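Local coordinates for protein 3-chlorocatechol 1,2-dioxygenase (Rhodococcus opacus, PDB 2BOY) that probably catalyses the iron(III)-dependent intradiol ring cleavage of catechols, including 3-chlorocatechol, in the breakdown of aromatic hydrocarbons, at residues 2-5 with 6-10; 62-65 with 66-69; 26-29 with 30-33; 35-38 with 39-43. One frame throughout, in Å; residues are numbered along the deposited sequence.

Contact 1 of 4, residues 2-5 with 6-10; sequences STDR and TGNIV
Arg-5 lies along the first turn of helix 3-24 and covers the end of Ile-9, one turn further on. Its CB sits against the backbone N of Thr-6. Its CG then meets the methyl CD1 of Ile-9 at 3.7 Å. The chain runs extended from CG to NE, with CG anti to the backbone N (chi1 173°), and this carries it towards the next turn. NE passes the same methyl, and CZ lies 3.7 Å from Ile-9 CD1. That methyl stands over the centre of one face of the guanidinium group, so the contact is apolar carbon on a flat cation. The N-H groups at the edge remain available for partners elsewhere. NE makes a salt bridge with Glu-30 of the second subunit, and NH1 donates to the backbone O of Glu-24 of that subunit. These bonds probably help fix the orientation of the group, with Ile-9 CD1 against one face.

The backbone beneath is regular. Thr-6 N donates to Ser-2 O at 3.0 Å, and Ile-9 N donates to Arg-5 O at 3.0 Å. On another side of the helix, the carboxylate of Asp-4 lies near the amide of Asn-8, with OD2 3.5 Å from ND2. The two planes are turned 73° apart.

Ahead of these turns, Ser-2 OG accepts from Arg-5 N at 2.7 Å. This gives a backbone N-H of the first turn a side-chain acceptor. A serine oxygen bonded to the N-H three residues on is an ST motif, here at the start of an alpha helix.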
loop_
_atom_site.group_PDB
_atom_site.type_symbol
_atom_site.label_atom_id
_atom_site.label_comp_id
_atom_site.label_asym_id
_atom_site.label_seq_id
_atom_site.Cartn_x
_atom_site.Cartn_y
_atom_site.Cartn_z
ATOM N N SER A 2 -3.523 10.578 -18.231
ATOM C CA SER A 2 -4.793 11.347 -18.078
ATOM C C SER A 2 -5.418 11.191 -16.685
ATOM O O SER A 2 -5.203 10.169 -16.011
ATOM C CB SER A 2 -5.789 10.958 -19.176
ATOM O OG SER A 2 -6.464 9.754 -18.882
ATOM N N THR A 3 -6.197 12.197 -16.265
ATOM C CA THR A 3 -6.949 12.100 -15.015
ATOM C C THR A 3 -7.962 10.982 -15.183
ATOM O O THR A 3 -8.222 10.214 -14.242
ATOM C CB THR A 3 -7.629 13.468 -14.598
ATOM O OG1 THR A 3 -8.562 13.895 -15.607
ATOM C CG2 THR A 3 -6.592 14.613 -14.530
ATOM N N ASP A 4 -8.492 10.852 -16.407
ATOM C CA ASP A 4 -9.469 9.814 -16.691
ATOM C C ASP A 4 -8.862 8.432 -16.423
ATOM O O ASP A 4 -9.445 7.614 -15.720
ATOM C CB ASP A 4 -9.997 9.893 -18.135
ATOM C CG ASP A 4 -11.061 8.831 -18.423
ATOM O OD1 ASP A 4 -12.151 8.878 -17.802
ATOM O OD2 ASP A 4 -10.906 7.885 -19.221
ATOM N N ARG A 5 -7.700 8.191 -17.015
ATOM C CA ARG A 5 -7.044 6.893 -16.916
ATOM C C ARG A 5 -6.662 6.606 -15.456
ATOM O O ARG A 5 -7.003 5.536 -14.900
ATOM C CB ARG A 5 -5.793 6.903 -17.791
ATOM C CG ARG A 5 -4.961 5.642 -17.618
ATOM C CD ARG A 5 -4.021 5.379 -18.730
ATOM N NE ARG A 5 -3.144 4.247 -18.417
ATOM C CZ ARG A 5 -3.421 2.976 -18.640
ATOM N NH1 ARG A 5 -4.578 2.598 -19.206
ATOM N NH2 ARG A 5 -2.495 2.059 -18.315
ATOM N N THR A 6 -5.984 7.545 -14.812
ATOM C CA THR A 6 -5.593 7.216 -13.432
ATOM C C THR A 6 -6.724 7.067 -12.458
ATOM O O THR A 6 -6.743 6.105 -11.673
ATOM C CB THR A 6 -4.352 7.924 -12.858
ATOM O OG1 THR A 6 -4.667 8.641 -11.648
ATOM C CG2 THR A 6 -3.720 8.850 -13.759
ATOM N N GLY A 7 -7.729 7.929 -12.583
ATOM C CA GLY A 7 -8.976 7.673 -11.886
ATOM C C GLY A 7 -9.609 6.325 -12.189
ATOM O O GLY A 7 -10.144 5.688 -11.287
ATOM N N ASN A 8 -9.610 5.890 -13.457
ATOM C CA ASN A 8 -10.235 4.616 -13.782
ATOM C C ASN A 8 -9.508 3.497 -13.021
ATOM O O ASN A 8 -10.129 2.681 -12.367
ATOM C CB ASN A 8 -10.165 4.334 -15.297
ATOM C CG ASN A 8 -11.286 5.010 -16.074
ATOM O OD1 ASN A 8 -12.205 5.574 -15.477
ATOM N ND2 ASN A 8 -11.214 4.952 -17.426
ATOM N N ILE A 9 -8.188 3.529 -13.067
ATOM C CA ILE A 9 -7.374 2.416 -12.551
ATOM C C ILE A 9 -7.436 2.374 -11.029
ATOM O O ILE A 9 -7.771 1.331 -10.431
ATOM C CB ILE A 9 -5.930 2.561 -12.986
ATOM C CG1 ILE A 9 -5.762 2.358 -14.511
ATOM C CG2 ILE A 9 -5.039 1.543 -12.210
ATOM C CD1 ILE A 9 -4.507 3.046 -15.055
ATOM N N VAL A 10 -7.098 3.499 -10.415
ATOM C CA VAL A 10 -7.118 3.614 -8.951
ATOM C C VAL A 10 -8.527 3.438 -8.398
ATOM O O VAL A 10 -8.723 2.767 -7.398
ATOM C CB VAL A 10 -6.479 4.929 -8.433
ATOM C CG1 VAL A 10 -6.323 4.886 -6.890
ATOM C CG2 VAL A 10 -5.133 5.191 -9.101
#

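Contact 2 of 4, residues 62-65 with 66-69; sequences VAAE and SNRG
Asn-67 folds back over Ala-64 where the chain leaves helix 56-64. Two direct backbone bonds hold this bend. Ser-66 N donates to Ala-63 O at 3.2 Å, and Asn-67 N donates to Ala-64 O at 2.9 Å. The second bond closes a type I beta turn from Ala-64 to Asn-67. Its donor stands above the carbonyl plane, 58° out of it.

Side-chain packing is slight. The CG of Asn-67 lies anti to its own carbonyl carbon (chi1 -81°), which brings the amide back beside the turn. Its ND2 comes within 3.9 Å of the methyl CB of Ala-64. The polar use of ND2 is elsewhere, in a hydrogen bond to Ser-72 OG.

Water makes the remaining links. One water donates to Val-62 O at 2.6 Å and also bonds Ser-66 OG. A second donates both to Ala-63 O and to Asn-67 OD1, the latter at 2.8 Å. A third donates to Glu-65 O and to Asn-67 O, 2.6 Å from the latter. Carbonyls at the end of the helix thus find donors in solvent.

The bend lies on the surface, between helix 56-64 and the long loop leading to strand 102-110. In one of its two conformers, Glu-65 forms a salt bridge with Lys-25 of the second subunit. Beyond the turn, Arg-68 pairs with the terminal carboxylate of Val-254, close after strand 241-250.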
loop_
_atom_site.group_PDB
_atom_site.type_symbol
_atom_site.label_atom_id
_atom_site.label_comp_id
_atom_site.label_asym_id
_atom_site.label_seq_id
_atom_site.Cartn_x
_atom_site.Cartn_y
_atom_site.Cartn_z
ATOM N N VAL A 62 1.925 -7.573 -18.932
ATOM C CA VAL A 62 1.367 -6.672 -19.968
ATOM C C VAL A 62 2.458 -6.108 -20.895
ATOM O O VAL A 62 2.264 -6.022 -22.116
ATOM C CB VAL A 62 0.371 -5.544 -19.473
ATOM C CG1 VAL A 62 0.001 -5.649 -18.057
ATOM C CG2 VAL A 62 0.781 -4.133 -19.906
ATOM N N ALA A 63 3.586 -5.734 -20.306
ATOM C CA ALA A 63 4.749 -5.257 -21.062
ATOM C C ALA A 63 5.210 -6.308 -22.077
ATOM O O ALA A 63 5.570 -5.968 -23.234
ATOM C CB ALA A 63 5.893 -4.928 -20.099
ATOM N N ALA A 64 5.146 -7.574 -21.660
ATOM C CA ALA A 64 5.680 -8.676 -22.443
ATOM C C ALA A 64 4.898 -8.902 -23.747
ATOM O O ALA A 64 5.489 -9.364 -24.714
ATOM C CB ALA A 64 5.745 -9.985 -21.625
ATOM N N GLU A 65 3.606 -8.566 -23.759
ATOM C CA GLU A 65 2.822 -8.659 -24.998
ATOM C C GLU A 65 3.416 -7.891 -26.207
ATOM O O GLU A 65 3.144 -8.255 -27.359
ATOM C CB GLU A 65 1.331 -8.295 -24.844
ATOM C CG GLU A 65 0.596 -8.403 -23.518
ATOM C CD GLU A 65 -0.782 -7.742 -23.618
ATOM O OE1 GLU A 65 -1.065 -6.775 -22.873
ATOM O OE2 GLU A 65 -1.591 -8.165 -24.476
ATOM N N SER A 66 4.250 -6.894 -25.941
ATOM C CA SER A 66 4.932 -6.117 -26.973
ATOM C C SER A 66 6.377 -6.541 -27.260
ATOM O O SER A 66 7.089 -5.804 -27.924
ATOM C CB SER A 66 4.971 -4.628 -26.578
ATOM O OG SER A 66 3.670 -4.073 -26.590
ATOM N N ASN A 67 6.825 -7.668 -26.704
ATOM C CA ASN A 67 8.220 -8.133 -26.885
ATOM C C ASN A 67 8.546 -8.314 -28.367
ATOM O O ASN A 67 7.722 -8.871 -29.097
ATOM C CB ASN A 67 8.415 -9.504 -26.210
ATOM C CG ASN A 67 8.643 -9.383 -24.696
ATOM O OD1 ASN A 67 8.701 -8.266 -24.152
ATOM N ND2 ASN A 67 8.720 -10.520 -24.015
ATOM N N ARG A 68 9.739 -7.886 -28.783
ATOM C CA ARG A 68 10.214 -8.183 -30.150
ATOM C C ARG A 68 11.282 -9.254 -30.135
ATOM O O ARG A 68 11.812 -9.644 -31.195
ATOM C CB ARG A 68 10.783 -6.932 -30.780
ATOM C CG ARG A 68 9.756 -5.807 -30.892
ATOM C CD ARG A 68 10.265 -4.625 -31.643
ATOM N NE ARG A 68 9.299 -3.529 -31.589
ATOM C CZ ARG A 68 9.479 -2.339 -32.151
ATOM N NH1 ARG A 68 10.588 -2.071 -32.828
ATOM N NH2 ARG A 68 8.544 -1.406 -32.029
ATOM N N GLY A 69 11.609 -9.743 -28.943
ATOM C CA GLY A 69 12.620 -10.770 -28.842
ATOM C C GLY A 69 12.182 -11.947 -28.007
ATOM O O GLY A 69 10.995 -12.255 -27.932
HETATM O O HOH W 1 2.453 -4.284 -24.001
HETATM O O HOH W 2 7.786 -5.660 -24.380
HETATM O O HOH W 3 5.329 -9.957 -28.822
#

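Contact 3 of 4, residues 26-29 with 30-33; sequences VSYS and EYKA. With LPP (2-(hexadecanoyloxy)-1-[(phosphonooxy)methyl]ethyl hexadecanoate), chain K.
Ser-27 and Glu-30 exchange hydrogen bonds at the start of helix 28-43. The hydroxyl OG of Ser-27 accepts from Glu-30 N at 3.1 Å, and the bond is nearly straight, 174° at the hydrogen. In return Ser-27 N donates to Glu-30 OE1 at 2.9 Å. It meets that oxygen on its anti side, 29° out of the carboxylate plane. Glu-30 reaches back because its CG is anti to the carbonyl carbon (chi1 -69°) and the chain then extends. Its CG passes Ser-27 OG at 3.3 Å, and its OE1 lies 3.7 Å from CG1 of Val-26. On another side of Glu-30 is the bound lipid. The ester carbonyl oxygen O28 of LPP comes 3.4 Å from Glu-30 CG, and Ala-33 CB touches C8. Val-26 CG1 packs on the acyl carbon C34.

The next shell fixes these groups. Tyr-31 N donates to Ser-27 O at 2.9 Å, which ties the cap residue into the first turn. The other carboxylate oxygen, OE2, forms a salt bridge with Arg-5 of the second subunit. The glutamate is therefore held through both carboxylate oxygens. Away from the lipid, Tyr-28 and Tyr-31 meet obliquely through their CD1 atoms, and their hydroxyls bond Glu-56 and Asp-52 of the second subunit.

The reciprocal pair of Ser-27, as N-cap, and Glu-30 is a capping box, set here on the wall of the phospholipid pocket.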
loop_
_atom_site.group_PDB
_atom_site.type_symbol
_atom_site.label_atom_id
_atom_site.label_comp_id
_atom_site.label_asym_id
_atom_site.label_seq_id
_atom_site.Cartn_x
_atom_site.Cartn_y
_atom_site.Cartn_z
ATOM N N VAL A 26 -14.120 -7.477 7.278
ATOM C CA VAL A 26 -12.846 -7.101 7.861
ATOM C C VAL A 26 -13.158 -6.163 9.029
ATOM O O VAL A 26 -14.004 -5.282 8.893
ATOM C CB VAL A 26 -11.941 -6.451 6.790
ATOM C CG1 VAL A 26 -10.672 -5.880 7.403
ATOM C CG2 VAL A 26 -11.633 -7.473 5.643
ATOM N N SER A 27 -12.496 -6.379 10.155
ATOM C CA SER A 27 -12.810 -5.686 11.405
ATOM C C SER A 27 -11.958 -4.440 11.632
ATOM O O SER A 27 -11.003 -4.191 10.883
ATOM C CB SER A 27 -12.624 -6.644 12.572
ATOM O OG SER A 27 -11.236 -6.830 12.882
ATOM N N TYR A 28 -12.286 -3.654 12.670
ATOM C CA TYR A 28 -11.503 -2.455 12.960
ATOM C C TYR A 28 -10.139 -2.896 13.451
ATOM O O TYR A 28 -9.117 -2.223 13.216
ATOM C CB TYR A 28 -12.215 -1.547 14.004
ATOM C CG TYR A 28 -12.810 -0.276 13.409
ATOM C CD1 TYR A 28 -11.993 0.736 12.931
ATOM C CD2 TYR A 28 -14.178 -0.094 13.333
ATOM C CE1 TYR A 28 -12.521 1.911 12.383
ATOM C CE2 TYR A 28 -14.727 1.089 12.775
ATOM C CZ TYR A 28 -13.878 2.086 12.324
ATOM O OH TYR A 28 -14.366 3.264 11.761
ATOM N N SER A 29 -10.107 -4.045 14.149
ATOM C CA SER A 29 -8.852 -4.531 14.700
ATOM C C SER A 29 -7.882 -4.939 13.554
ATOM O O SER A 29 -6.683 -4.632 13.584
ATOM C CB SER A 29 -9.103 -5.707 15.665
ATOM O OG SER A 29 -7.854 -6.321 15.958
ATOM N N GLU A 30 -8.417 -5.651 12.583
ATOM C CA GLU A 30 -7.714 -6.002 11.347
ATOM C C GLU A 30 -7.243 -4.751 10.564
ATOM O O GLU A 30 -6.100 -4.722 10.102
ATOM C CB GLU A 30 -8.606 -6.903 10.487
ATOM C CG GLU A 30 -8.788 -8.286 11.144
ATOM C CD GLU A 30 -9.851 -9.151 10.500
ATOM O OE1 GLU A 30 -10.749 -8.623 9.842
ATOM O OE2 GLU A 30 -9.774 -10.391 10.643
ATOM N N TYR A 31 -8.121 -3.747 10.441
ATOM C CA TYR A 31 -7.786 -2.457 9.794
ATOM C C TYR A 31 -6.611 -1.774 10.508
ATOM O O TYR A 31 -5.688 -1.314 9.853
ATOM C CB TYR A 31 -8.983 -1.529 9.881
ATOM C CG TYR A 31 -8.839 -0.178 9.211
ATOM C CD1 TYR A 31 -8.941 1.014 9.965
ATOM C CD2 TYR A 31 -8.665 -0.076 7.840
ATOM C CE1 TYR A 31 -8.849 2.297 9.332
ATOM C CE2 TYR A 31 -8.583 1.179 7.213
ATOM C CZ TYR A 31 -8.669 2.357 7.969
ATOM O OH TYR A 31 -8.602 3.579 7.329
ATOM N N LYS A 32 -6.650 -1.720 11.845
ATOM C CA LYS A 32 -5.551 -1.114 12.605
ATOM C C LYS A 32 -4.242 -1.887 12.465
ATOM O O LYS A 32 -3.172 -1.282 12.315
ATOM C CB LYS A 32 -5.922 -0.917 14.087
ATOM C CG LYS A 32 -6.988 0.162 14.301
ATOM C CD LYS A 32 -7.632 0.058 15.701
ATOM C CE LYS A 32 -8.878 0.950 15.829
ATOM N NZ LYS A 32 -8.471 2.389 15.893
ATOM N N ALA A 33 -4.322 -3.223 12.519
ATOM C CA ALA A 33 -3.138 -4.044 12.301
ATOM C C ALA A 33 -2.561 -3.802 10.883
ATOM O O ALA A 33 -1.344 -3.713 10.713
ATOM C CB ALA A 33 -3.449 -5.536 12.526
HETATM C C6 LPP K . -1.949 -10.023 13.093
HETATM C C7 LPP K . -1.659 -9.615 11.644
HETATM C C8 LPP K . -2.881 -8.859 11.108
HETATM O O9 LPP K . -0.467 -8.780 11.586
HETATM O O27 LPP K . -3.531 -9.549 10.033
HETATM C C11 LPP K . 0.345 -8.854 10.339
HETATM O O10 LPP K . 1.570 -8.850 10.445
HETATM C C12 LPP K . -0.287 -8.928 8.947
HETATM C C13 LPP K . -0.571 -7.532 8.397
HETATM C C14 LPP K . -1.627 -7.546 7.294
HETATM C C15 LPP K . -1.415 -6.401 6.306
HETATM C C16 LPP K . -2.245 -6.586 5.042
HETATM C C17 LPP K . -2.346 -5.307 4.230
HETATM C C18 LPP K . -2.270 -5.608 2.745
HETATM C C19 LPP K . -3.340 -4.832 1.973
HETATM C C20 LPP K . -3.674 -5.497 0.628
HETATM C C21 LPP K . -2.630 -5.202 -0.439
HETATM C C29 LPP K . -4.957 -9.235 10.006
HETATM O O28 LPP K . -5.471 -8.771 11.014
HETATM C C30 LPP K . -5.799 -9.512 8.771
HETATM C C31 LPP K . -5.420 -8.561 7.640
HETATM C C32 LPP K . -6.636 -8.075 6.849
HETATM C C33 LPP K . -6.219 -7.042 5.816
HETATM C C34 LPP K . -7.326 -6.028 5.541
HETATM C C35 LPP K . -6.778 -4.834 4.784
HETATM C C36 LPP K . -7.699 -3.623 4.885
HETATM C C37 LPP K . -6.919 -2.331 4.645
HETATM C C38 LPP K . -6.857 -2.014 3.159
HETATM C C39 LPP K . -5.527 -1.381 2.766
HETATM C C40 LPP K . -5.505 -1.117 1.263
HETATM C C41 LPP K . -4.085 -1.089 0.721
HETATM C C42 LPP K . -3.870 0.077 -0.237
HETATM C C43 LPP K . -2.382 0.424 -0.320
#

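Contact 4 of 4, residues 35-38 with 39-43; sequences TGWL and ISVGE. With LPP (2-(hexadecanoyloxy)-1-[(phosphonooxy)methyl]ethyl hexadecanoate), chain K.
The backbone continues as helix 28-43, with Ile-39 N donating to Thr-35 O and Val-41 N to Trp-37 O, both at 3.1 Å, while Gly-42 N reaches Leu-38 O by a weak bond only. Trp-37 O also takes a second donor. Ser-40 OG gives its proton to it at 2.6 Å, in the carbonyl plane and on a lone pair. The serine oxygen sits between its own backbone N and carbonyl carbon (chi1 77°), which turns it back towards Trp-37 O.

The Trp-37 ring is held between two apolar groups. On one face the methyl CG2 of Val-41 makes a CH-pi contact, 3.5 Å from the centroid of the six-membered ring and 8° off the normal. On the opposite face lies C15 of an LPP acyl chain. Trp-37 CB also touches C13 of the lipid at 3.6 Å. NE1 donates to Pro-174 O, which probably helps fix the rotation of the ring. Thr-35 CG2 and Ile-39 CD1 meet loosely elsewhere on the helix.

A water donates to Leu-38 O and helps satisfy it. The chemistry implies an indole held at its polar edge, with a flat aromatic face turned to the lipid tail.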
loop_
_atom_site.group_PDB
_atom_site.type_symbol
_atom_site.label_atom_id
_atom_site.label_comp_id
_atom_site.label_asym_id
_atom_site.label_seq_id
_atom_site.Cartn_x
_atom_site.Cartn_y
_atom_site.Cartn_z
ATOM N N THR A 35 -2.934 -1.046 9.033
ATOM C CA THR A 35 -2.339 0.285 9.082
ATOM C C THR A 35 -0.906 0.264 9.606
ATOM O O THR A 35 0.004 0.859 9.009
ATOM C CB THR A 35 -3.239 1.260 9.923
ATOM O OG1 THR A 35 -4.556 1.327 9.347
ATOM C CG2 THR A 35 -2.689 2.713 9.841
ATOM N N GLY A 36 -0.696 -0.410 10.749
ATOM C CA GLY A 36 0.645 -0.547 11.287
ATOM C C GLY A 36 1.566 -1.273 10.352
ATOM O O GLY A 36 2.736 -0.926 10.249
ATOM N N TRP A 37 1.039 -2.275 9.650
ATOM C CA TRP A 37 1.856 -3.049 8.705
ATOM C C TRP A 37 2.287 -2.182 7.543
ATOM O O TRP A 37 3.469 -2.136 7.191
ATOM C CB TRP A 37 1.094 -4.303 8.210
ATOM C CG TRP A 37 1.948 -5.132 7.267
ATOM C CD1 TRP A 37 2.894 -6.073 7.609
ATOM C CD2 TRP A 37 1.959 -5.044 5.860
ATOM N NE1 TRP A 37 3.493 -6.571 6.475
ATOM C CE2 TRP A 37 2.948 -5.946 5.383
ATOM C CE3 TRP A 37 1.247 -4.265 4.925
ATOM C CZ2 TRP A 37 3.207 -6.131 4.018
ATOM C CZ3 TRP A 37 1.508 -4.443 3.569
ATOM C CH2 TRP A 37 2.501 -5.363 3.127
ATOM N N LEU A 38 1.347 -1.451 6.964
ATOM C CA LEU A 38 1.713 -0.565 5.851
ATOM C C LEU A 38 2.781 0.446 6.222
ATOM O O LEU A 38 3.745 0.661 5.474
ATOM C CB LEU A 38 0.450 0.117 5.317
ATOM C CG LEU A 38 -0.453 -0.875 4.572
ATOM C CD1 LEU A 38 -1.860 -0.287 4.507
ATOM C CD2 LEU A 38 0.083 -1.094 3.145
ATOM N N ILE A 39 2.656 1.031 7.413
ATOM C CA ILE A 39 3.649 1.987 7.918
ATOM C C ILE A 39 5.033 1.315 7.985
ATOM O O ILE A 39 6.022 1.910 7.558
ATOM C CB ILE A 39 3.201 2.558 9.268
ATOM C CG1 ILE A 39 2.072 3.587 9.073
ATOM C CG2 ILE A 39 4.361 3.221 10.021
ATOM C CD1 ILE A 39 1.241 3.849 10.381
ATOM N N SER A 40 5.078 0.084 8.489
ATOM C CA SER A 40 6.342 -0.671 8.636
ATOM C C SER A 40 7.048 -0.963 7.288
ATOM O O SER A 40 8.283 -0.915 7.183
ATOM C CB SER A 40 6.097 -1.954 9.435
ATOM O OG SER A 40 5.479 -2.952 8.638
ATOM N N VAL A 41 6.255 -1.184 6.243
ATOM C CA VAL A 41 6.804 -1.362 4.914
ATOM C C VAL A 41 7.670 -0.173 4.524
ATOM O O VAL A 41 8.836 -0.348 4.058
ATOM C CB VAL A 41 5.692 -1.627 3.842
ATOM C CG1 VAL A 41 6.345 -1.778 2.461
ATOM C CG2 VAL A 41 4.873 -2.857 4.211
ATOM N N GLY A 42 7.133 1.035 4.712
ATOM C CA GLY A 42 7.916 2.222 4.401
ATOM C C GLY A 42 9.090 2.435 5.363
ATOM O O GLY A 42 10.192 2.783 4.945
ATOM N N GLU A 43 8.871 2.155 6.640
ATOM C CA GLU A 43 9.935 2.368 7.640
ATOM C C GLU A 43 11.115 1.428 7.387
ATOM O O GLU A 43 12.275 1.798 7.622
ATOM C CB GLU A 43 9.405 2.168 9.052
ATOM C CG GLU A 43 8.453 3.266 9.480
ATOM C CD GLU A 43 7.846 3.004 10.858
ATOM O OE1 GLU A 43 7.608 1.815 11.221
ATOM O OE2 GLU A 43 7.578 3.998 11.566
HETATM C C6 LPP K . -1.949 -10.023 13.093
HETATM C C7 LPP K . -1.659 -9.615 11.644
HETATM C C8 LPP K . -2.881 -8.859 11.108
HETATM O O9 LPP K . -0.467 -8.780 11.586
HETATM O O27 LPP K . -3.531 -9.549 10.033
HETATM C C11 LPP K . 0.345 -8.854 10.339
HETATM O O10 LPP K . 1.570 -8.850 10.445
HETATM C C12 LPP K . -0.287 -8.928 8.947
HETATM C C13 LPP K . -0.571 -7.532 8.397
HETATM C C14 LPP K . -1.627 -7.546 7.294
HETATM C C15 LPP K . -1.415 -6.401 6.306
HETATM C C16 LPP K . -2.245 -6.586 5.042
HETATM C C17 LPP K . -2.346 -5.307 4.230
HETATM C C18 LPP K . -2.270 -5.608 2.745
HETATM C C19 LPP K . -3.340 -4.832 1.973
HETATM C C20 LPP K . -3.674 -5.497 0.628
HETATM C C21 LPP K . -2.630 -5.202 -0.439
HETATM C C29 LPP K . -4.957 -9.235 10.006
HETATM O O28 LPP K . -5.471 -8.771 11.014
HETATM C C30 LPP K . -5.799 -9.512 8.771
HETATM C C31 LPP K . -5.420 -8.561 7.640
HETATM C C32 LPP K . -6.636 -8.075 6.849
HETATM C C33 LPP K . -6.219 -7.042 5.816
HETATM C C34 LPP K . -7.326 -6.028 5.541
HETATM C C35 LPP K . -6.778 -4.834 4.784
HETATM C C36 LPP K . -7.699 -3.623 4.885
HETATM C C37 LPP K . -6.919 -2.331 4.645
HETATM C C38 LPP K . -6.857 -2.014 3.159
HETATM C C39 LPP K . -5.527 -1.381 2.766
HETATM C C40 LPP K . -5.505 -1.117 1.263
HETATM C C41 LPP K . -4.085 -1.089 0.721
HETATM C C42 LPP K . -3.870 0.077 -0.237
HETATM C C43 LPP K . -2.382 0.424 -0.320
HETATM O O HOH W 4 4.892 2.911 4.439
#

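All four contacts lie in the N-terminal helical part of the chain and all touch the second subunit. Contacts 3 and 4 share helix 28-43, with centres about 14 Å apart. They line the same LPP pocket, contact 3 at an ester group and one acyl chain, contact 4 along the other acyl chain. Contact 1 starts the preceding helix, about 28 Å from contact 3 between centres. Within the chain contact 2 is about 40 Å from contact 3 between centres. Across the dimer both meet contact 3: Arg-5 pairs with Glu-30, and Val-62 and Ala-63 pack on Val-26 and Tyr-28 of the other subunit. The iron site is separate: the Val-41 side chain is about 12 Å from the bound benzhydroxamic acid.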